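Local coordinates for protein beta-L-arabinobiosidase (Bacteroides thetaiotaomicron, PDB 5MQR) that probably hydrolyses glycosidic linkages of complex plant pectin as a multidomain beta-L-arabinobiosidase that also carries a sialidase-like region, at residues Y673-S678 and I716-W721; T954-A959 and N1022-T1027; G1028-R1033 and L1066-D1071. All blocks are in the same frame, centred on the assembly; numbering follows the deposited sequence.

Contact 1 (Y673-S678 and I716-W721); sequences YYRWWS and IYESRW
In the helical domain of this six-hairpin enzyme, where an (alpha/alpha)6 toroid is expected, W676 of helix 666-680 reaches E718 of helix 712-719 and W721 just beyond it. The indole stands edge-on to the backbone of E718, with CH2 3.3 Å from E718 O, a carbonyl lying close to the ring plane. Beside that carbonyl, W676 CZ3 touches E718 CG at 4.1 Å, while W676 CH2 lies 3.9 Å from W721 CB, which comes in obliquely. With CG anti to its own carbonyl carbon (chi1 -75°), W676 carries its benzo end across the 9.0 Å between W676 CA and E718 CA. An alanine here would remove that end and would probably open a gap against E718 and W721, leaving W721 CB without this apolar contact.

The polar half of the contact is indirect. A water donates to R675 O and, at 2.8 Å, to E718 OE2, and accepts from R675 NE. R675 NH2 is itself 4.4 Å from E718 OE2, which sits well out of the guanidinium plane, so any attraction is probably electrostatic only, since no N-H points at the oxygen. R675 bonds instead to Q986 and S1019, and the E718 carboxylate receives the backbone N-H groups of N1022 and D1023 where helix 1022-1029 starts. The R720 guanidinium, which forms a salt bridge with D1023, lies between Y717 CD2 over one face and W721 CZ2 over the other, and R720 NE donates to an in-plane lone pair of Y717 O at 3.2 Å in a bent bond (137° at the hydrogen).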
loop_
_atom_site.group_PDB
_atom_site.type_symbol
_atom_site.label_atom_id
_atom_site.label_comp_id
_atom_site.label_asym_id
_atom_site.label_seq_id
_atom_site.Cartn_x
_atom_site.Cartn_y
_atom_site.Cartn_z
ATOM N N TYR A 673 -1.625 -5.229 -21.003
ATOM C CA TYR A 673 -1.475 -3.952 -21.684
ATOM C C TYR A 673 -1.620 -4.107 -23.186
ATOM O O TYR A 673 -2.274 -3.265 -23.816
ATOM C CB TYR A 673 -0.168 -3.234 -21.256
ATOM C CG TYR A 673 -0.290 -2.795 -19.824
ATOM C CD1 TYR A 673 -1.040 -1.669 -19.482
ATOM C CD2 TYR A 673 0.241 -3.573 -18.789
ATOM C CE1 TYR A 673 -1.203 -1.305 -18.141
ATOM C CE2 TYR A 673 0.078 -3.226 -17.460
ATOM C CZ TYR A 673 -0.640 -2.100 -17.139
ATOM O OH TYR A 673 -0.797 -1.782 -15.822
ATOM N N TYR A 674 -1.083 -5.190 -23.756
ATOM C CA TYR A 674 -1.197 -5.383 -25.188
ATOM C C TYR A 674 -2.660 -5.432 -25.671
ATOM O O TYR A 674 -3.000 -4.837 -26.676
ATOM C CB TYR A 674 -0.463 -6.650 -25.647
ATOM C CG TYR A 674 -0.697 -6.976 -27.117
ATOM C CD1 TYR A 674 -0.065 -6.250 -28.111
ATOM C CD2 TYR A 674 -1.588 -7.959 -27.493
ATOM C CE1 TYR A 674 -0.290 -6.512 -29.447
ATOM C CE2 TYR A 674 -1.827 -8.245 -28.843
ATOM C CZ TYR A 674 -1.177 -7.514 -29.810
ATOM O OH TYR A 674 -1.387 -7.793 -31.134
ATOM N N ARG A 675 -3.506 -6.144 -24.955
ATOM C CA ARG A 675 -4.876 -6.366 -25.423
ATOM C C ARG A 675 -5.688 -5.086 -25.324
ATOM O O ARG A 675 -6.570 -4.869 -26.154
ATOM C CB ARG A 675 -5.546 -7.511 -24.670
ATOM C CG ARG A 675 -5.026 -8.893 -25.108
ATOM C CD ARG A 675 -5.380 -9.234 -26.555
ATOM N NE ARG A 675 -6.813 -9.241 -26.740
ATOM C CZ ARG A 675 -7.591 -10.325 -26.800
ATOM N NH1 ARG A 675 -7.096 -11.570 -26.745
ATOM N NH2 ARG A 675 -8.903 -10.151 -26.928
ATOM N N TRP A 676 -5.366 -4.223 -24.352
ATOM C CA TRP A 676 -5.991 -2.902 -24.355
ATOM C C TRP A 676 -5.521 -2.063 -25.557
ATOM O O TRP A 676 -6.332 -1.417 -26.194
ATOM C CB TRP A 676 -5.744 -2.131 -23.068
ATOM C CG TRP A 676 -6.528 -2.576 -21.907
ATOM C CD1 TRP A 676 -6.030 -2.898 -20.679
ATOM C CD2 TRP A 676 -7.947 -2.716 -21.813
ATOM N NE1 TRP A 676 -7.049 -3.241 -19.828
ATOM C CE2 TRP A 676 -8.235 -3.150 -20.494
ATOM C CE3 TRP A 676 -8.996 -2.561 -22.715
ATOM C CZ2 TRP A 676 -9.527 -3.418 -20.049
ATOM C CZ3 TRP A 676 -10.287 -2.812 -22.276
ATOM C CH2 TRP A 676 -10.544 -3.237 -20.952
ATOM N N TRP A 677 -4.214 -2.088 -25.831
ATOM C CA TRP A 677 -3.607 -1.348 -26.925
ATOM C C TRP A 677 -4.149 -1.822 -28.276
ATOM O O TRP A 677 -4.326 -1.043 -29.214
ATOM C CB TRP A 677 -2.079 -1.543 -26.852
ATOM C CG TRP A 677 -1.258 -0.913 -27.943
ATOM C CD1 TRP A 677 -0.764 0.357 -27.974
ATOM C CD2 TRP A 677 -0.780 -1.552 -29.110
ATOM N NE1 TRP A 677 -0.020 0.553 -29.106
ATOM C CE2 TRP A 677 -0.013 -0.608 -29.825
ATOM C CE3 TRP A 677 -0.937 -2.831 -29.641
ATOM C CZ2 TRP A 677 0.591 -0.901 -31.045
ATOM C CZ3 TRP A 677 -0.330 -3.126 -30.849
ATOM C CH2 TRP A 677 0.435 -2.165 -31.531
ATOM N N SER A 678 -4.390 -3.117 -28.356
ATOM C CA SER A 678 -4.953 -3.717 -29.526
ATOM C C SER A 678 -6.419 -3.336 -29.708
ATOM O O SER A 678 -6.794 -2.846 -30.761
ATOM C CB SER A 678 -4.857 -5.229 -29.420
ATOM O OG SER A 678 -5.087 -5.711 -30.713
ATOM N N ILE A 716 -18.504 -5.839 -25.886
ATOM C CA ILE A 716 -19.116 -5.156 -24.755
ATOM C C ILE A 716 -18.517 -5.648 -23.446
ATOM O O ILE A 716 -18.235 -4.842 -22.556
ATOM C CB ILE A 716 -20.645 -5.307 -24.763
ATOM C CG1 ILE A 716 -21.211 -4.622 -26.007
ATOM C CG2 ILE A 716 -21.253 -4.713 -23.504
ATOM C CD1 ILE A 716 -22.628 -5.015 -26.350
ATOM N N TYR A 717 -18.348 -6.960 -23.316
ATOM C CA TYR A 717 -17.773 -7.532 -22.081
ATOM C C TYR A 717 -16.346 -7.012 -21.830
ATOM O O TYR A 717 -15.969 -6.760 -20.683
ATOM C CB TYR A 717 -17.800 -9.062 -22.079
ATOM C CG TYR A 717 -19.023 -9.717 -21.417
ATOM C CD1 TYR A 717 -20.257 -9.784 -22.053
ATOM C CD2 TYR A 717 -18.912 -10.325 -20.155
ATOM C CE1 TYR A 717 -21.337 -10.408 -21.447
ATOM C CE2 TYR A 717 -19.978 -10.947 -19.555
ATOM C CZ TYR A 717 -21.199 -10.981 -20.190
ATOM O OH TYR A 717 -22.259 -11.594 -19.537
ATOM N N GLU A 718 -15.563 -6.837 -22.893
ATOM C CA GLU A 718 -14.224 -6.291 -22.760
ATOM C C GLU A 718 -14.249 -4.791 -22.538
ATOM O O GLU A 718 -13.556 -4.288 -21.651
ATOM C CB GLU A 718 -13.369 -6.586 -23.981
ATOM C CG GLU A 718 -11.865 -6.333 -23.791
ATOM C CD GLU A 718 -11.118 -7.532 -23.211
ATOM O OE1 GLU A 718 -11.766 -8.389 -22.559
ATOM O OE2 GLU A 718 -9.883 -7.630 -23.421
ATOM N N SER A 719 -15.023 -4.083 -23.347
ATOM C CA SER A 719 -14.990 -2.631 -23.354
ATOM C C SER A 719 -15.699 -1.992 -22.173
ATOM O O SER A 719 -15.552 -0.793 -21.952
ATOM C CB SER A 719 -15.566 -2.087 -24.651
ATOM O OG SER A 719 -14.855 -2.617 -25.766
ATOM N N ARG A 720 -16.467 -2.771 -21.409
ATOM C CA ARG A 720 -17.218 -2.209 -20.282
ATOM C C ARG A 720 -16.301 -1.654 -19.189
ATOM O O ARG A 720 -16.763 -0.875 -18.364
ATOM C CB ARG A 720 -18.214 -3.215 -19.704
ATOM C CG ARG A 720 -17.574 -4.402 -18.988
ATOM C CD ARG A 720 -18.621 -5.433 -18.598
ATOM N NE ARG A 720 -18.001 -6.697 -18.178
ATOM C CZ ARG A 720 -18.554 -7.591 -17.350
ATOM N NH1 ARG A 720 -19.739 -7.362 -16.796
ATOM N NH2 ARG A 720 -17.897 -8.715 -17.045
ATOM N N TRP A 721 -15.017 -2.043 -19.207
ATOM C CA TRP A 721 -14.020 -1.599 -18.226
ATOM C C TRP A 721 -13.332 -0.285 -18.550
ATOM O O TRP A 721 -12.607 0.252 -17.709
ATOM C CB TRP A 721 -12.968 -2.702 -17.991
ATOM C CG TRP A 721 -13.602 -3.953 -17.524
ATOM C CD1 TRP A 721 -13.848 -5.067 -18.272
ATOM C CD2 TRP A 721 -14.148 -4.215 -16.225
ATOM N NE1 TRP A 721 -14.477 -6.013 -17.515
ATOM C CE2 TRP A 721 -14.686 -5.513 -16.256
ATOM C CE3 TRP A 721 -14.231 -3.479 -15.034
ATOM C CZ2 TRP A 721 -15.300 -6.094 -15.156
ATOM C CZ3 TRP A 721 -14.843 -4.058 -13.937
ATOM C CH2 TRP A 721 -15.371 -5.367 -14.006
HETATM O O HOH W 1 -8.981 -6.968 -25.946
#

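Contact 2 (T954-A959 and N1022-T1027); sequences TLTAMA and NDLMIT
L1024 of helix 1022-1029 shows how one branched side chain can serve two neighbours on helix 948-964, L955 and T956. Its CB already points at the other helix, and with chi1 at -48° CG lies beside the backbone N of L1024, where it divides the contact between its two methyls. One methyl, CD1, meets L955, lying 4.0 Å from L955 CD1 and nearly as close to L955 CB; the two leucines cross at about a right angle. The second, CD2, presses on T956, 3.2 Å from its OG1, a tight approach of a methyl to a hydroxyl oxygen.

That hydroxyl also has polar partners: T956 OG1 bonds to A952 O one turn back in its own helix and accepts from a water at 2.8 Å. The same water donates to D1023 OD2 at 2.7 Å, so a polar bridge runs beside the apolar one. Within helix 1022-1029, T1027 OG1 donates to D1023 O at 2.6 Å, and T1027 N reaches that oxygen from the opposite face of its carbonyl plane. M979 of helix 972-985 touches both L955 and L1024. Leucine packing between neighbouring helices, with a water bridge alongside, is consistent with the helical barrel expected of six-hairpin glycosidases.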
loop_
_atom_site.group_PDB
_atom_site.type_symbol
_atom_site.label_atom_id
_atom_site.label_comp_id
_atom_site.label_asym_id
_atom_site.label_seq_id
_atom_site.Cartn_x
_atom_site.Cartn_y
_atom_site.Cartn_z
ATOM N N THR A 954 -15.418 -20.195 -23.135
ATOM C CA THR A 954 -15.137 -21.287 -22.220
ATOM C C THR A 954 -14.591 -20.803 -20.849
ATOM O O THR A 954 -15.034 -21.260 -19.792
ATOM C CB THR A 954 -14.144 -22.258 -22.859
ATOM O OG1 THR A 954 -14.670 -22.727 -24.107
ATOM C CG2 THR A 954 -13.842 -23.450 -21.910
ATOM N N LEU A 955 -13.640 -19.881 -20.885
ATOM C CA LEU A 955 -13.035 -19.353 -19.658
ATOM C C LEU A 955 -14.006 -18.517 -18.828
ATOM O O LEU A 955 -13.946 -18.535 -17.608
ATOM C CB LEU A 955 -11.762 -18.574 -19.987
ATOM C CG LEU A 955 -10.594 -19.485 -20.372
ATOM C CD1 LEU A 955 -9.531 -18.733 -21.166
ATOM C CD2 LEU A 955 -9.950 -20.146 -19.162
ATOM N N THR A 956 -14.907 -17.806 -19.498
ATOM C CA THR A 956 -15.915 -16.988 -18.835
ATOM C C THR A 956 -16.861 -17.909 -18.111
ATOM O O THR A 956 -17.162 -17.726 -16.945
ATOM C CB THR A 956 -16.660 -16.102 -19.860
ATOM O OG1 THR A 956 -15.731 -15.163 -20.412
ATOM C CG2 THR A 956 -17.825 -15.323 -19.216
ATOM N N ALA A 957 -17.319 -18.928 -18.846
ATOM C CA ALA A 957 -18.168 -19.990 -18.316
ATOM C C ALA A 957 -17.519 -20.760 -17.169
ATOM O O ALA A 957 -18.184 -21.075 -16.181
ATOM C CB ALA A 957 -18.529 -20.939 -19.448
HETATM N N MSE A 958 -16.224 -21.063 -17.304
HETATM C CA MSE A 958 -15.482 -21.833 -16.289
HETATM C C MSE A 958 -15.400 -21.062 -15.007
HETATM O O MSE A 958 -15.569 -21.623 -13.919
HETATM C CB MSE A 958 -14.088 -22.160 -16.777
HETATM C CG MSE A 958 -13.406 -23.193 -15.904
HETATM SE SE MSE A 958 -11.546 -23.520 -16.495
HETATM C CE MSE A 958 -11.547 -23.463 -18.458
ATOM N N ALA A 959 -15.152 -19.766 -15.141
ATOM C CA ALA A 959 -15.173 -18.860 -14.000
ATOM C C ALA A 959 -16.541 -18.812 -13.342
ATOM O O ALA A 959 -16.620 -18.827 -12.123
ATOM C CB ALA A 959 -14.735 -17.457 -14.414
ATOM N N ASN A 1022 -8.975 -9.189 -21.174
ATOM C CA ASN A 1022 -8.926 -8.420 -19.976
ATOM C C ASN A 1022 -10.198 -8.517 -19.154
ATOM O O ASN A 1022 -10.155 -8.319 -17.926
ATOM C CB ASN A 1022 -8.547 -6.996 -20.312
ATOM C CG ASN A 1022 -7.064 -6.859 -20.616
ATOM O OD1 ASN A 1022 -6.233 -7.576 -20.046
ATOM N ND2 ASN A 1022 -6.714 -5.897 -21.458
ATOM N N ASP A 1023 -11.318 -8.858 -19.780
ATOM C CA ASP A 1023 -12.501 -9.142 -19.005
ATOM C C ASP A 1023 -12.282 -10.365 -18.149
ATOM O O ASP A 1023 -12.790 -10.448 -17.038
ATOM C CB ASP A 1023 -13.732 -9.343 -19.859
ATOM C CG ASP A 1023 -14.964 -9.571 -19.018
ATOM O OD1 ASP A 1023 -15.265 -8.722 -18.133
ATOM O OD2 ASP A 1023 -15.588 -10.626 -19.190
ATOM N N LEU A 1024 -11.525 -11.313 -18.687
ATOM C CA LEU A 1024 -11.185 -12.560 -17.980
ATOM C C LEU A 1024 -10.188 -12.270 -16.865
ATOM O O LEU A 1024 -10.292 -12.834 -15.777
ATOM C CB LEU A 1024 -10.576 -13.598 -18.927
ATOM C CG LEU A 1024 -11.288 -13.862 -20.255
ATOM C CD1 LEU A 1024 -10.440 -14.801 -21.098
ATOM C CD2 LEU A 1024 -12.686 -14.443 -20.034
HETATM N N MSE A 1025 -9.221 -11.400 -17.144
HETATM C CA MSE A 1025 -8.241 -10.995 -16.143
HETATM C C MSE A 1025 -8.940 -10.359 -14.951
HETATM O O MSE A 1025 -8.688 -10.727 -13.819
HETATM C CB MSE A 1025 -7.212 -10.034 -16.728
HETATM C CG MSE A 1025 -6.336 -10.622 -17.834
HETATM SE SE MSE A 1025 -4.989 -11.814 -17.042
HETATM C CE MSE A 1025 -3.864 -10.328 -16.387
ATOM N N ILE A 1026 -9.857 -9.438 -15.225
ATOM C CA ILE A 1026 -10.532 -8.658 -14.208
ATOM C C ILE A 1026 -11.582 -9.460 -13.434
ATOM O O ILE A 1026 -11.654 -9.365 -12.191
ATOM C CB ILE A 1026 -11.161 -7.406 -14.834
ATOM C CG1 ILE A 1026 -10.054 -6.473 -15.332
ATOM C CG2 ILE A 1026 -12.045 -6.661 -13.831
ATOM C CD1 ILE A 1026 -10.535 -5.358 -16.248
ATOM N N THR A 1027 -12.397 -10.238 -14.139
ATOM C CA THR A 1027 -13.518 -10.924 -13.489
ATOM C C THR A 1027 -13.241 -12.354 -13.056
ATOM O O THR A 1027 -13.997 -12.883 -12.242
ATOM C CB THR A 1027 -14.808 -10.939 -14.352
ATOM O OG1 THR A 1027 -14.581 -11.682 -15.551
ATOM C CG2 THR A 1027 -15.245 -9.546 -14.687
HETATM O O HOH W 2 -15.530 -12.524 -21.164
#

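Contact 3 (G1028-R1033 and L1066-D1071)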
loop_
_atom_site.group_PDB
_atom_site.type_symbol
_atom_site.label_atom_id
_atom_site.label_comp_id
_atom_site.label_asym_id
_atom_site.label_seq_id
_atom_site.Cartn_x
_atom_site.Cartn_y
_atom_site.Cartn_z
ATOM N N GLY A 1028 -12.209 -12.994 -13.607
ATOM C CA GLY A 1028 -11.940 -14.395 -13.317
ATOM C C GLY A 1028 -10.689 -14.538 -12.481
ATOM O O GLY A 1028 -10.746 -14.967 -11.318
ATOM N N LEU A 1029 -9.551 -14.170 -13.080
ATOM C CA LEU A 1029 -8.237 -14.259 -12.421
ATOM C C LEU A 1029 -8.151 -13.395 -11.150
ATOM O O LEU A 1029 -7.959 -13.906 -10.076
ATOM C CB LEU A 1029 -7.133 -13.865 -13.398
ATOM C CG LEU A 1029 -5.763 -14.313 -12.931
ATOM C CD1 LEU A 1029 -5.527 -15.788 -13.191
ATOM C CD2 LEU A 1029 -4.722 -13.516 -13.664
ATOM N N ILE A 1030 -8.324 -12.091 -11.287
ATOM C CA ILE A 1030 -8.403 -11.191 -10.135
ATOM C C ILE A 1030 -9.725 -11.397 -9.403
ATOM O O ILE A 1030 -9.796 -11.256 -8.188
ATOM C CB ILE A 1030 -8.303 -9.713 -10.571
ATOM C CG1 ILE A 1030 -6.951 -9.426 -11.231
ATOM C CG2 ILE A 1030 -8.512 -8.757 -9.392
ATOM C CD1 ILE A 1030 -5.800 -9.366 -10.255
ATOM N N GLY A 1031 -10.773 -11.737 -10.149
ATOM C CA GLY A 1031 -11.983 -12.224 -9.555
ATOM C C GLY A 1031 -12.975 -11.174 -9.102
ATOM O O GLY A 1031 -13.812 -11.476 -8.237
ATOM N N LEU A 1032 -12.950 -9.977 -9.684
ATOM C CA LEU A 1032 -14.025 -9.018 -9.405
ATOM C C LEU A 1032 -15.304 -9.506 -10.060
ATOM O O LEU A 1032 -15.358 -9.613 -11.275
ATOM C CB LEU A 1032 -13.679 -7.626 -9.917
ATOM C CG LEU A 1032 -14.761 -6.533 -9.788
ATOM C CD1 LEU A 1032 -15.186 -6.277 -8.348
ATOM C CD2 LEU A 1032 -14.237 -5.250 -10.408
ATOM N N ARG A 1033 -16.321 -9.800 -9.255
ATOM C CA ARG A 1033 -17.583 -10.346 -9.765
ATOM C C ARG A 1033 -18.684 -9.293 -9.859
ATOM O O ARG A 1033 -19.300 -8.946 -8.865
ATOM C CB ARG A 1033 -18.045 -11.510 -8.877
ATOM C CG ARG A 1033 -16.963 -12.573 -8.613
ATOM C CD ARG A 1033 -16.494 -13.296 -9.873
ATOM N NE ARG A 1033 -17.585 -14.013 -10.531
ATOM C CZ ARG A 1033 -17.539 -14.523 -11.765
ATOM N NH1 ARG A 1033 -16.440 -14.413 -12.525
ATOM N NH2 ARG A 1033 -18.607 -15.155 -12.258
ATOM N N LEU A 1066 -12.016 1.416 -7.793
ATOM C CA LEU A 1066 -11.617 0.272 -6.967
ATOM C C LEU A 1066 -10.201 -0.129 -7.192
ATOM O O LEU A 1066 -9.645 0.032 -8.290
ATOM C CB LEU A 1066 -12.505 -0.978 -7.157
ATOM C CG LEU A 1066 -14.026 -0.893 -7.057
ATOM C CD1 LEU A 1066 -14.660 -2.289 -6.950
ATOM C CD2 LEU A 1066 -14.482 -0.042 -5.922
ATOM N N THR A 1067 -9.636 -0.685 -6.130
ATOM C CA THR A 1067 -8.323 -1.314 -6.165
ATOM C C THR A 1067 -8.436 -2.666 -5.503
ATOM O O THR A 1067 -9.040 -2.785 -4.449
ATOM C CB THR A 1067 -7.310 -0.501 -5.359
ATOM O OG1 THR A 1067 -7.413 0.861 -5.743
ATOM C CG2 THR A 1067 -5.911 -1.002 -5.557
ATOM N N ILE A 1068 -7.849 -3.677 -6.113
ATOM C CA ILE A 1068 -7.782 -4.995 -5.499
ATOM C C ILE A 1068 -6.322 -5.377 -5.519
ATOM O O ILE A 1068 -5.694 -5.366 -6.564
ATOM C CB ILE A 1068 -8.577 -6.055 -6.305
ATOM C CG1 ILE A 1068 -10.062 -5.688 -6.360
ATOM C CG2 ILE A 1068 -8.355 -7.451 -5.725
ATOM C CD1 ILE A 1068 -10.815 -6.362 -7.483
ATOM N N LEU A 1069 -5.807 -5.739 -4.361
ATOM C CA LEU A 1069 -4.444 -6.119 -4.263
ATOM C C LEU A 1069 -4.180 -7.245 -3.295
ATOM O O LEU A 1069 -4.955 -7.517 -2.368
ATOM C CB LEU A 1069 -3.580 -4.904 -3.927
ATOM C CG LEU A 1069 -3.695 -4.177 -2.586
ATOM C CD1 LEU A 1069 -2.941 -4.901 -1.464
ATOM C CD2 LEU A 1069 -3.164 -2.749 -2.757
ATOM N N TRP A 1070 -3.051 -7.875 -3.550
ATOM C CA TRP A 1070 -2.579 -9.011 -2.814
ATOM C C TRP A 1070 -1.114 -8.746 -2.528
ATOM O O TRP A 1070 -0.371 -8.357 -3.416
ATOM C CB TRP A 1070 -2.720 -10.284 -3.651
ATOM C CG TRP A 1070 -1.964 -11.441 -3.094
ATOM C CD1 TRP A 1070 -0.855 -12.005 -3.625
ATOM C CD2 TRP A 1070 -2.226 -12.145 -1.863
ATOM N NE1 TRP A 1070 -0.413 -13.036 -2.817
ATOM C CE2 TRP A 1070 -1.240 -13.148 -1.735
ATOM C CE3 TRP A 1070 -3.210 -12.038 -0.871
ATOM C CZ2 TRP A 1070 -1.201 -14.051 -0.650
ATOM C CZ3 TRP A 1070 -3.178 -12.948 0.224
ATOM C CH2 TRP A 1070 -2.179 -13.938 0.315
ATOM N N ASP A 1071 -0.708 -8.963 -1.282
ATOM C CA ASP A 1071 0.670 -8.674 -0.853
ATOM C C ASP A 1071 0.981 -9.634 0.261
ATOM O O ASP A 1071 0.659 -9.404 1.422
ATOM C CB ASP A 1071 0.800 -7.213 -0.412
ATOM C CG ASP A 1071 2.251 -6.711 -0.382
ATOM O OD1 ASP A 1071 3.215 -7.533 -0.445
ATOM O OD2 ASP A 1071 2.430 -5.460 -0.278
#
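Aromatic rings lie beside the meeting of I1030 and L1032 with I1068 and L1066, yet none stands between them. W721 carries R720 CG over one face. At the rim of that ring, W721 CZ3 lies 3.8 Å from L1032 CD2. F1054, on the adjoining strand 1053-1061, touches I1030 and also meets the W1070 ring with their planes about 30° apart. At its pyrrole edge W1070 bonds through NE1 to W1051 O, and Y1061 packs on L1066.

The contact itself is aliphatic. I1030 and I1068 slide past each other in opposite directions, and a single methyl, I1030 CG2, touches the second isoleucine at several carbons: it is 3.8 Å from I1068 CD1 and 3.9 Å from I1068 CG2. Because I1068 has CG1 anti to its own carbonyl carbon and an extended chi2 (160°), CD1 is carried forward between I1030 and L1032, and L1032 CB lies 4.0 Å from I1068 CD1. L1066, two residues earlier and so on the same face of strand 1064-1071, meets L1032 more loosely, CD1 to CD1 at 4.3 Å.

The chain can present both I1030 and L1032 because it turns at G1031, whose positive phi of 86° favours glycine, just beyond helix 1022-1029. The backbone N of L1032 returns to I1026 O, closing that turn. The helix exit is thereby laid against one face of the C-terminal antiparallel sheet. With aliphatic carbons alone in contact across the two segments, their association probably rests on shape and exclusion of water, not on directed bonds.

All three contacts are largely buried, T956 of contact 2 being a partly exposed exception. Contacts 2 and 3 share helix 1022-1029: its first turns face helix 948-964, and the chain leaving it meets the C-terminal sheet. Contact 1 joins the beginning of that helix through the R720–D1023 salt bridge, and W721 leads on to contact 3. The chemistry shifts with position. Between helices, contact 1 combines an aromatic edge with charged groups and water; contact 2 is mainly leucine packing with a water bridge beside it; contact 3, between helix exit and strand, is wholly aliphatic. The principle illustrated is that one short helix can tie helical domain to sheet by different means.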